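Glycosyl hydrolases family 2, sugar binding domain protein (Bacteroides uniformis str. 3978 T3 ii, PDB 6D1P) probably hydrolyses O-glycosidic bonds, as a beta-glucuronidase of glycosyl hydrolase family 2 from a human gut bacterium. Local coordinates at residues I387-G392 / D441-F446; R405-M410 / H451-R456; R490-R495 / Q669-A674. All coordinates share one frame; numbering follows the deposited sequence.

Contact 1: residues I387-G392 / D441-F446; sequences IPWCRG and DSIRAF
Trp-389 reaches from the loop after strand 382-386 to helix 440-457, where its indole meets Phe-446 and Ile-443. The indole contributes the most surface to the contact. It leaves the backbone with CG anti to its own N (chi1 -168°), and this directs the six-membered ring at the helix. The main partner is Phe-446. The two rings form a T-shaped pair, with planes at 72° and centroids 5.2 Å apart. The phenyl gives its edge and the indole gives its face. Phe-446 CD2 lies over that face, toward the rim, 3.6 Å from Trp-389 CH2. Phe-446 CD2 is also 3.8 Å from Trp-389 CZ3, so the edge sits across the far end of the benzo ring. Ile-443, one helical turn before Phe-446, adds its CG2 methyl. Ile-443 CG2 is 3.9 Å from Trp-389 CH2 and 4.1 Å from Trp-389 CZ2.

The indole N-H is held by its own loop, Trp-389 NE1 bonding to the carbonyl O of Gly-393. The backbone of the loop is tied separately: Trp-389 O receives Asn-429 ND2 from strand 420-432. Met-447 and Leu-450 of helix 440-457 also pack on the indole, while Lys-400, Ala-403 and Arg-404 of helix 397-414 touch Phe-446.

The loop follows barrel strand 382-386, and helix 440-457 follows the adjacent parallel strand 420-432, so the contact joins consecutive beta-alpha units of the TIM barrel. All three touching residues are buried and no hydrogen bond crosses between the segments. Cohesion therefore comes from ring and methyl packing, with the indole N-H satisfied on the loop side.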
loop_
_atom_site.group_PDB
_atom_site.type_symbol
_atom_site.label_atom_id
_atom_site.label_comp_id
_atom_site.label_asym_id
_atom_site.label_seq_id
_atom_site.Cartn_x
_atom_site.Cartn_y
_atom_site.Cartn_z
ATOM N N ILE A 387 9.836 11.833 -26.397
ATOM C CA ILE A 387 9.237 10.575 -25.937
ATOM C C ILE A 387 9.983 10.037 -24.723
ATOM O O ILE A 387 11.172 10.335 -24.536
ATOM C CB ILE A 387 9.216 9.509 -27.041
ATOM C CG1 ILE A 387 10.610 9.316 -27.658
ATOM C CG2 ILE A 387 8.141 9.824 -28.057
ATOM C CD1 ILE A 387 10.762 7.950 -28.343
ATOM N N PRO A 388 9.330 9.213 -23.883
ATOM C CA PRO A 388 9.977 8.789 -22.636
ATOM C C PRO A 388 10.911 7.594 -22.799
ATOM O O PRO A 388 10.954 6.717 -21.924
ATOM C CB PRO A 388 8.783 8.475 -21.712
ATOM C CG PRO A 388 7.636 8.231 -22.601
ATOM C CD PRO A 388 7.914 8.795 -23.951
ATOM N N TRP A 389 11.670 7.546 -23.900
ATOM C CA TRP A 389 12.807 6.625 -23.994
ATOM C C TRP A 389 13.928 7.224 -23.145
ATOM O O TRP A 389 14.816 7.937 -23.619
ATOM C CB TRP A 389 13.233 6.404 -25.441
ATOM C CG TRP A 389 14.197 5.267 -25.569
ATOM C CD1 TRP A 389 14.412 4.278 -24.658
ATOM C CD2 TRP A 389 15.091 5.007 -26.659
ATOM N NE1 TRP A 389 15.374 3.419 -25.107
ATOM C CE2 TRP A 389 15.806 3.840 -26.337
ATOM C CE3 TRP A 389 15.349 5.643 -27.874
ATOM C CZ2 TRP A 389 16.768 3.290 -27.188
ATOM C CZ3 TRP A 389 16.303 5.104 -28.718
ATOM C CH2 TRP A 389 17.005 3.934 -28.370
ATOM N N CYS A 390 13.871 6.932 -21.853
ATOM C CA CYS A 390 14.648 7.647 -20.845
ATOM C C CYS A 390 15.327 6.621 -19.941
ATOM O O CYS A 390 14.686 6.069 -19.042
ATOM C CB CYS A 390 13.736 8.592 -20.065
ATOM S SG CYS A 390 14.501 9.543 -18.753
ATOM N N ARG A 391 16.618 6.374 -20.204
ATOM C CA ARG A 391 17.498 5.489 -19.437
ATOM C C ARG A 391 17.177 4.005 -19.616
ATOM O O ARG A 391 16.098 3.641 -20.104
ATOM C CB ARG A 391 17.479 5.826 -17.944
ATOM C CG ARG A 391 18.080 7.197 -17.599
ATOM C CD ARG A 391 18.101 7.468 -16.096
ATOM N NE ARG A 391 18.735 8.760 -15.849
ATOM C CZ ARG A 391 18.923 9.303 -14.648
ATOM N NH1 ARG A 391 18.513 8.667 -13.546
ATOM N NH2 ARG A 391 19.531 10.490 -14.552
ATOM N N GLY A 392 18.165 3.157 -19.298
ATOM C CA GLY A 392 17.966 1.747 -19.034
ATOM C C GLY A 392 18.471 0.804 -20.105
ATOM O O GLY A 392 18.673 -0.383 -19.813
ATOM N N ASP A 441 25.255 -0.708 -30.456
ATOM C CA ASP A 441 24.934 -0.730 -31.877
ATOM C C ASP A 441 23.443 -0.924 -32.105
ATOM O O ASP A 441 22.870 -0.318 -33.020
ATOM C CB ASP A 441 25.755 -1.808 -32.603
ATOM C CG ASP A 441 25.621 -3.207 -31.978
ATOM O OD1 ASP A 441 24.726 -3.443 -31.119
ATOM O OD2 ASP A 441 26.433 -4.087 -32.362
ATOM N N SER A 442 22.798 -1.749 -31.273
ATOM C CA SER A 442 21.348 -1.890 -31.337
ATOM C C SER A 442 20.653 -0.593 -30.951
ATOM O O SER A 442 19.602 -0.259 -31.500
ATOM C CB SER A 442 20.884 -3.024 -30.421
ATOM O OG SER A 442 21.599 -4.204 -30.692
ATOM N N ILE A 443 21.209 0.134 -29.988
ATOM C CA ILE A 443 20.622 1.411 -29.599
ATOM C C ILE A 443 20.775 2.425 -30.730
ATOM O O ILE A 443 19.812 3.106 -31.107
ATOM C CB ILE A 443 21.248 1.905 -28.281
ATOM C CG1 ILE A 443 20.837 0.990 -27.132
ATOM C CG2 ILE A 443 20.809 3.329 -27.977
ATOM C CD1 ILE A 443 21.600 1.232 -25.857
ATOM N N ARG A 444 21.982 2.520 -31.301
ATOM C CA ARG A 444 22.174 3.322 -32.506
ATOM C C ARG A 444 21.132 2.976 -33.563
ATOM O O ARG A 444 20.462 3.864 -34.107
ATOM C CB ARG A 444 23.585 3.106 -33.074
ATOM C CG ARG A 444 24.558 4.238 -32.843
ATOM C CD ARG A 444 25.829 4.066 -33.676
ATOM N NE ARG A 444 25.738 4.631 -35.024
ATOM C CZ ARG A 444 25.802 5.935 -35.297
ATOM N NH1 ARG A 444 25.930 6.821 -34.313
ATOM N NH2 ARG A 444 25.738 6.365 -36.550
ATOM N N ALA A 445 20.975 1.681 -33.852
ATOM C CA ALA A 445 20.078 1.263 -34.922
ATOM C C ALA A 445 18.654 1.725 -34.654
ATOM O O ALA A 445 17.980 2.243 -35.543
ATOM C CB ALA A 445 20.130 -0.257 -35.082
ATOM N N PHE A 446 18.170 1.531 -33.426
ATOM C CA PHE A 446 16.807 1.949 -33.117
ATOM C C PHE A 446 16.702 3.469 -33.026
ATOM O O PHE A 446 15.695 4.051 -33.441
ATOM C CB PHE A 446 16.339 1.284 -31.825
ATOM C CG PHE A 446 14.896 1.544 -31.503
ATOM C CD1 PHE A 446 13.897 1.128 -32.366
ATOM C CD2 PHE A 446 14.539 2.213 -30.342
ATOM C CE1 PHE A 446 12.568 1.378 -32.080
ATOM C CE2 PHE A 446 13.216 2.461 -30.044
ATOM C CZ PHE A 446 12.228 2.049 -30.917
#

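Contact 2: residues R405-M410 / H451-R456; sequences RMLTNM and HDLAHR
Leu-407 and Leu-453 meet between two neighbouring helices of the TIM barrel domain, 397-414 and 440-457. The segments run nearly parallel, with their axes 10.3 Å apart and a crossing angle of -22°. Leu-407 lies level with Ala-454, their CA atoms being 7.3 Å apart.

The side chain of Leu-407 points into the space between the helices. Its CB heads for the other helix. CG follows anti to the backbone N (chi1 180°). Neither atom touches 451-456, so both act as a stem. Leu-407 CD1 ends 4.6 Å from Ala-454 CB, beyond contact. CD2 does the touching. Leu-407 CD2 lies 4.1 Å from Ala-454 CB, 4.2 Å from Ala-454 N and 4.3 Å from Leu-453 CD2. Leu-425 of strand 420-432 also packs on Leu-407, and Leu-450 adds a further contact from helix 440-457. This is plain apolar packing, and no hydrogen bond links the segments.

Toward the less buried side, Leu-453 also meets Thr-408, the two side chains crossing at about a right angle. The Thr-408 hydroxyl is already bonded to the carbonyl O of Arg-404, one turn back. Thr-408 OG1 lies 4.0 Å from Leu-453 CD2, a van der Waals neighbour.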
loop_
_atom_site.group_PDB
_atom_site.type_symbol
_atom_site.label_atom_id
_atom_site.label_comp_id
_atom_site.label_asym_id
_atom_site.label_seq_id
_atom_site.Cartn_x
_atom_site.Cartn_y
_atom_site.Cartn_z
ATOM N N ARG A 405 5.138 3.972 -31.249
ATOM C CA ARG A 405 3.769 4.441 -31.097
ATOM C C ARG A 405 3.719 5.798 -30.406
ATOM O O ARG A 405 2.949 6.677 -30.813
ATOM C CB ARG A 405 2.954 3.417 -30.310
ATOM C CG ARG A 405 1.481 3.746 -30.201
ATOM C CD ARG A 405 0.722 2.570 -29.569
ATOM N NE ARG A 405 1.105 2.339 -28.179
ATOM C CZ ARG A 405 1.815 1.295 -27.756
ATOM N NH1 ARG A 405 2.208 0.376 -28.627
ATOM N NH2 ARG A 405 2.111 1.156 -26.456
ATOM N N MET A 406 4.512 5.992 -29.352
ATOM C CA MET A 406 4.413 7.262 -28.639
ATOM C C MET A 406 5.031 8.396 -29.456
ATOM O O MET A 406 4.506 9.516 -29.465
ATOM C CB MET A 406 5.042 7.140 -27.249
ATOM C CG MET A 406 4.242 6.203 -26.339
ATOM S SD MET A 406 4.779 6.143 -24.615
ATOM C CE MET A 406 4.041 7.628 -23.934
ATOM N N LEU A 407 6.121 8.124 -30.180
ATOM C CA LEU A 407 6.656 9.148 -31.074
ATOM C C LEU A 407 5.607 9.559 -32.094
ATOM O O LEU A 407 5.357 10.753 -32.303
ATOM C CB LEU A 407 7.919 8.648 -31.771
ATOM C CG LEU A 407 8.527 9.668 -32.727
ATOM C CD1 LEU A 407 8.869 10.946 -32.006
ATOM C CD2 LEU A 407 9.761 9.073 -33.380
ATOM N N THR A 408 4.943 8.566 -32.692
ATOM C CA THR A 408 3.888 8.825 -33.666
ATOM C C THR A 408 2.757 9.639 -33.051
ATOM O O THR A 408 2.308 10.637 -33.631
ATOM C CB THR A 408 3.372 7.495 -34.215
ATOM O OG1 THR A 408 4.448 6.818 -34.882
ATOM C CG2 THR A 408 2.220 7.701 -35.174
ATOM N N ASN A 409 2.303 9.240 -31.858
ATOM C CA ASN A 409 1.200 9.942 -31.209
ATOM C C ASN A 409 1.602 11.361 -30.829
ATOM O O ASN A 409 0.829 12.306 -31.021
ATOM C CB ASN A 409 0.727 9.172 -29.971
ATOM C CG ASN A 409 -0.092 7.942 -30.313
ATOM O OD1 ASN A 409 -0.616 7.820 -31.409
ATOM N ND2 ASN A 409 -0.222 7.028 -29.353
ATOM N N MET A 410 2.804 11.532 -30.285
ATOM C CA MET A 410 3.241 12.858 -29.866
ATOM C C MET A 410 3.273 13.829 -31.039
ATOM O O MET A 410 2.787 14.959 -30.939
ATOM C CB MET A 410 4.617 12.769 -29.224
ATOM C CG MET A 410 5.015 14.025 -28.507
ATOM S SD MET A 410 6.707 13.931 -27.935
ATOM C CE MET A 410 7.546 13.679 -29.490
ATOM N N HIS A 451 14.733 8.504 -35.565
ATOM C CA HIS A 451 14.994 9.767 -36.257
ATOM C C HIS A 451 14.335 9.795 -37.634
ATOM O O HIS A 451 13.705 10.794 -38.008
ATOM C CB HIS A 451 16.495 10.012 -36.378
ATOM C CG HIS A 451 16.841 11.132 -37.308
ATOM N ND1 HIS A 451 16.864 12.452 -36.910
ATOM C CD2 HIS A 451 17.158 11.127 -38.625
ATOM C CE1 HIS A 451 17.193 13.208 -37.942
ATOM N NE2 HIS A 451 17.383 12.427 -38.990
ATOM N N ASP A 452 14.449 8.697 -38.390
ATOM C CA ASP A 452 13.841 8.645 -39.714
ATOM C C ASP A 452 12.324 8.686 -39.622
ATOM O O ASP A 452 11.658 9.284 -40.479
ATOM C CB ASP A 452 14.288 7.386 -40.456
ATOM C CG ASP A 452 15.749 7.399 -40.786
ATOM O OD1 ASP A 452 16.292 8.493 -40.957
ATOM O OD2 ASP A 452 16.367 6.320 -40.867
ATOM N N LEU A 453 11.762 8.042 -38.597
ATOM C CA LEU A 453 10.313 8.046 -38.428
ATOM C C LEU A 453 9.803 9.458 -38.177
ATOM O O LEU A 453 8.801 9.876 -38.766
ATOM C CB LEU A 453 9.911 7.104 -37.283
ATOM C CG LEU A 453 8.433 6.980 -36.899
ATOM C CD1 LEU A 453 7.617 6.668 -38.121
ATOM C CD2 LEU A 453 8.190 5.892 -35.818
ATOM N N ALA A 454 10.489 10.210 -37.310
ATOM C CA ALA A 454 10.094 11.586 -37.033
ATOM C C ALA A 454 10.217 12.456 -38.282
ATOM O O ALA A 454 9.285 13.184 -38.646
ATOM C CB ALA A 454 10.944 12.151 -35.897
ATOM N N HIS A 455 11.361 12.393 -38.964
ATOM C CA HIS A 455 11.500 13.218 -40.158
ATOM C C HIS A 455 10.516 12.802 -41.237
ATOM O O HIS A 455 10.074 13.642 -42.018
ATOM C CB HIS A 455 12.941 13.192 -40.668
ATOM C CG HIS A 455 13.726 14.371 -40.208
ATOM N ND1 HIS A 455 14.104 15.391 -41.054
ATOM C CD2 HIS A 455 14.128 14.740 -38.967
ATOM C CE1 HIS A 455 14.741 16.322 -40.360
ATOM N NE2 HIS A 455 14.765 15.952 -39.090
ATOM N N ARG A 456 10.115 11.533 -41.268
ATOM C CA ARG A 456 9.114 11.139 -42.248
ATOM C C ARG A 456 7.745 11.666 -41.853
ATOM O O ARG A 456 6.968 12.099 -42.711
ATOM C CB ARG A 456 9.095 9.622 -42.403
ATOM C CG ARG A 456 8.204 9.109 -43.514
ATOM C CD ARG A 456 8.069 7.598 -43.385
ATOM N NE ARG A 456 6.952 7.222 -42.513
ATOM C CZ ARG A 456 6.972 6.209 -41.643
ATOM N NH1 ARG A 456 8.068 5.464 -41.494
ATOM N NH2 ARG A 456 5.898 5.948 -40.901
#

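Contact 3: residues R490-R495 / Q669-A674; sequences RFRNYR and QDFPAA
Part of the junction between the TIM barrel domain and the DUF4982 domain is formed by Phe-671, which packs against Phe-491 and Arg-492. Phe-671 comes from the loop between strands 659-665 and 677-680. Its CG is anti to the backbone N (chi1 171°), which sends the ring toward the short 3-10 segment 491-493. The leading atom, Phe-671 CZ, lies 4.0 Å from Phe-491 CE1 and 4.1 Å from Phe-491 CZ. The two side chains approach from opposite directions.

Arg-492 comes in across Phe-671. Its chain is extended from CG to NE, and Arg-492 NH2 stops 3.5 Å from Phe-671 CE2, near the plane of the ring. The guanidinium and ring planes stand 89° apart. This is an approach to the ring edge, not a cation-pi stack.

One face of Phe-671 is covered by the next residue. Pro-672 CB sits 3.5 Å above the ring centre, and the peptide bond between the two residues is cis. Trp-559 of helix 550-564 makes an edge-to-face pair with Phe-671 and also touches Arg-492. Within 490-495, Asn-493 OD1 accepts the backbone N of Arg-490 at 3.0 Å.

The same loop also bonds to the barrel domain, from Ala-673 N to Asp-558 and from Gln-669 NE2 to Lys-562. The segments themselves share no hydrogen bond or salt bridge. Their contact is a small, mostly aromatic patch, with the arginine probably a van der Waals neighbour.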
loop_
_atom_site.group_PDB
_atom_site.type_symbol
_atom_site.label_atom_id
_atom_site.label_comp_id
_atom_site.label_asym_id
_atom_site.label_seq_id
_atom_site.Cartn_x
_atom_site.Cartn_y
_atom_site.Cartn_z
ATOM N N ARG A 490 34.046 23.685 -11.808
ATOM C CA ARG A 490 33.537 24.889 -11.171
ATOM C C ARG A 490 32.547 25.581 -12.100
ATOM O O ARG A 490 32.553 25.370 -13.316
ATOM C CB ARG A 490 34.698 25.820 -10.799
ATOM C CG ARG A 490 35.680 25.205 -9.780
ATOM C CD ARG A 490 36.861 26.138 -9.450
ATOM N NE ARG A 490 37.560 26.584 -10.653
ATOM C CZ ARG A 490 37.757 27.859 -11.012
ATOM N NH1 ARG A 490 37.334 28.858 -10.244
ATOM N NH2 ARG A 490 38.405 28.144 -12.151
ATOM N N PHE A 491 31.659 26.393 -11.521
ATOM C CA PHE A 491 30.729 27.075 -12.414
ATOM C C PHE A 491 31.441 28.135 -13.250
ATOM O O PHE A 491 30.980 28.466 -14.351
ATOM C CB PHE A 491 29.510 27.642 -11.646
ATOM C CG PHE A 491 29.806 28.757 -10.659
ATOM C CD1 PHE A 491 30.145 30.038 -11.093
ATOM C CD2 PHE A 491 29.644 28.544 -9.302
ATOM C CE1 PHE A 491 30.387 31.070 -10.180
ATOM C CE2 PHE A 491 29.865 29.563 -8.376
ATOM C CZ PHE A 491 30.237 30.830 -8.816
ATOM N N ARG A 492 32.593 28.613 -12.780
ATOM C CA ARG A 492 33.421 29.500 -13.589
ATOM C C ARG A 492 34.004 28.802 -14.821
ATOM O O ARG A 492 34.441 29.485 -15.757
ATOM C CB ARG A 492 34.526 30.093 -12.712
ATOM C CG ARG A 492 34.021 31.217 -11.810
ATOM C CD ARG A 492 35.015 31.577 -10.726
ATOM N NE ARG A 492 34.596 32.763 -9.966
ATOM C CZ ARG A 492 33.933 32.720 -8.807
ATOM N NH1 ARG A 492 33.589 31.556 -8.261
ATOM N NH2 ARG A 492 33.607 33.838 -8.182
ATOM N N ASN A 493 33.978 27.469 -14.874
ATOM C CA ASN A 493 34.428 26.745 -16.060
ATOM C C ASN A 493 33.357 26.628 -17.137
ATOM O O ASN A 493 33.572 25.901 -18.117
ATOM C CB ASN A 493 34.913 25.352 -15.656
ATOM C CG ASN A 493 36.082 25.413 -14.699
ATOM O OD1 ASN A 493 36.125 24.704 -13.694
ATOM N ND2 ASN A 493 37.057 26.281 -15.013
ATOM N N TYR A 494 32.232 27.339 -16.991
ATOM C CA TYR A 494 31.072 27.110 -17.852
ATOM C C TYR A 494 31.382 27.405 -19.318
ATOM O O TYR A 494 31.127 26.577 -20.198
ATOM C CB TYR A 494 29.882 27.962 -17.375
ATOM C CG TYR A 494 28.768 28.081 -18.414
ATOM C CD1 TYR A 494 28.223 26.951 -19.015
ATOM C CD2 TYR A 494 28.265 29.319 -18.786
ATOM C CE1 TYR A 494 27.225 27.056 -19.965
ATOM C CE2 TYR A 494 27.256 29.435 -19.741
ATOM C CZ TYR A 494 26.745 28.305 -20.326
ATOM O OH TYR A 494 25.745 28.410 -21.279
ATOM N N ARG A 495 31.877 28.607 -19.609
ATOM C CA ARG A 495 32.108 28.968 -21.002
ATOM C C ARG A 495 33.033 27.967 -21.687
ATOM O O ARG A 495 32.768 27.549 -22.816
ATOM C CB ARG A 495 32.683 30.387 -21.099
ATOM C CG ARG A 495 32.914 30.844 -22.537
ATOM C CD ARG A 495 33.896 32.012 -22.614
ATOM N NE ARG A 495 33.322 33.291 -22.199
ATOM C CZ ARG A 495 34.008 34.237 -21.556
ATOM N NH1 ARG A 495 35.286 34.033 -21.244
ATOM N NH2 ARG A 495 33.416 35.386 -21.218
ATOM N N GLN A 669 28.125 42.024 -16.627
ATOM C CA GLN A 669 29.476 41.467 -16.563
ATOM C C GLN A 669 30.180 41.713 -15.237
ATOM O O GLN A 669 31.237 41.119 -15.000
ATOM C CB GLN A 669 30.336 42.035 -17.696
ATOM C CG GLN A 669 29.871 41.620 -19.075
ATOM C CD GLN A 669 29.612 40.115 -19.156
ATOM O OE1 GLN A 669 30.471 39.303 -18.787
ATOM N NE2 GLN A 669 28.416 39.742 -19.624
ATOM N N ASP A 670 29.639 42.569 -14.372
ATOM C CA ASP A 670 30.276 42.910 -13.095
ATOM C C ASP A 670 29.758 41.942 -12.020
ATOM O O ASP A 670 28.924 42.274 -11.175
ATOM C CB ASP A 670 29.994 44.373 -12.752
ATOM C CG ASP A 670 30.956 44.942 -11.721
ATOM O OD1 ASP A 670 31.576 44.166 -10.966
ATOM O OD2 ASP A 670 31.114 46.188 -11.681
ATOM N N PHE A 671 30.275 40.707 -12.066
ATOM C CA PHE A 671 29.780 39.607 -11.252
ATOM C C PHE A 671 30.255 39.749 -9.807
ATOM O O PHE A 671 31.424 40.048 -9.569
ATOM C CB PHE A 671 30.258 38.279 -11.831
ATOM C CG PHE A 671 29.984 37.093 -10.958
ATOM C CD1 PHE A 671 28.784 36.394 -11.071
ATOM C CD2 PHE A 671 30.938 36.642 -10.053
ATOM C CE1 PHE A 671 28.529 35.269 -10.271
ATOM C CE2 PHE A 671 30.694 35.521 -9.257
ATOM C CZ PHE A 671 29.486 34.834 -9.362
ATOM N N PRO A 672 29.381 39.481 -8.816
ATOM C CA PRO A 672 28.002 39.017 -9.008
ATOM C C PRO A 672 26.952 40.098 -8.846
ATOM O O PRO A 672 27.279 41.214 -8.453
ATOM C CB PRO A 672 27.840 37.986 -7.900
ATOM C CG PRO A 672 28.617 38.629 -6.755
ATOM C CD PRO A 672 29.804 39.338 -7.413
ATOM N N ALA A 673 25.698 39.728 -9.120
ATOM C CA ALA A 673 24.538 40.611 -9.013
ATOM C C ALA A 673 24.596 41.779 -9.997
ATOM O O ALA A 673 23.981 42.821 -9.749
ATOM C CB ALA A 673 24.360 41.141 -7.586
ATOM N N ALA A 674 25.309 41.602 -11.119
ATOM C CA ALA A 674 25.390 42.602 -12.192
ATOM C C ALA A 674 25.775 43.983 -11.651
ATOM O O ALA A 674 25.193 45.005 -12.025
ATOM C CB ALA A 674 24.085 42.676 -12.992
#

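Overall arrangement
Contacts 1 and 2 belong to one region of the TIM barrel domain and share helix 440-457. They touch directly: Ile-387 CG2 of contact 1 lies 3.4 Å from Leu-407 N of contact 2. Along the chain their segments alternate. Contact 1 is buried and largely aromatic. Contact 2 is only partly buried and aliphatic, with a threonine hydroxyl among the methyl groups. Contact 3 stands apart, its centre about 36 Å from that of contact 1 and about 40 Å from that of contact 2. It is also partly buried, and it pairs aromatic rings with an arginine. Contacts 1 and 2 join elements within one domain, while contact 3 joins two domains.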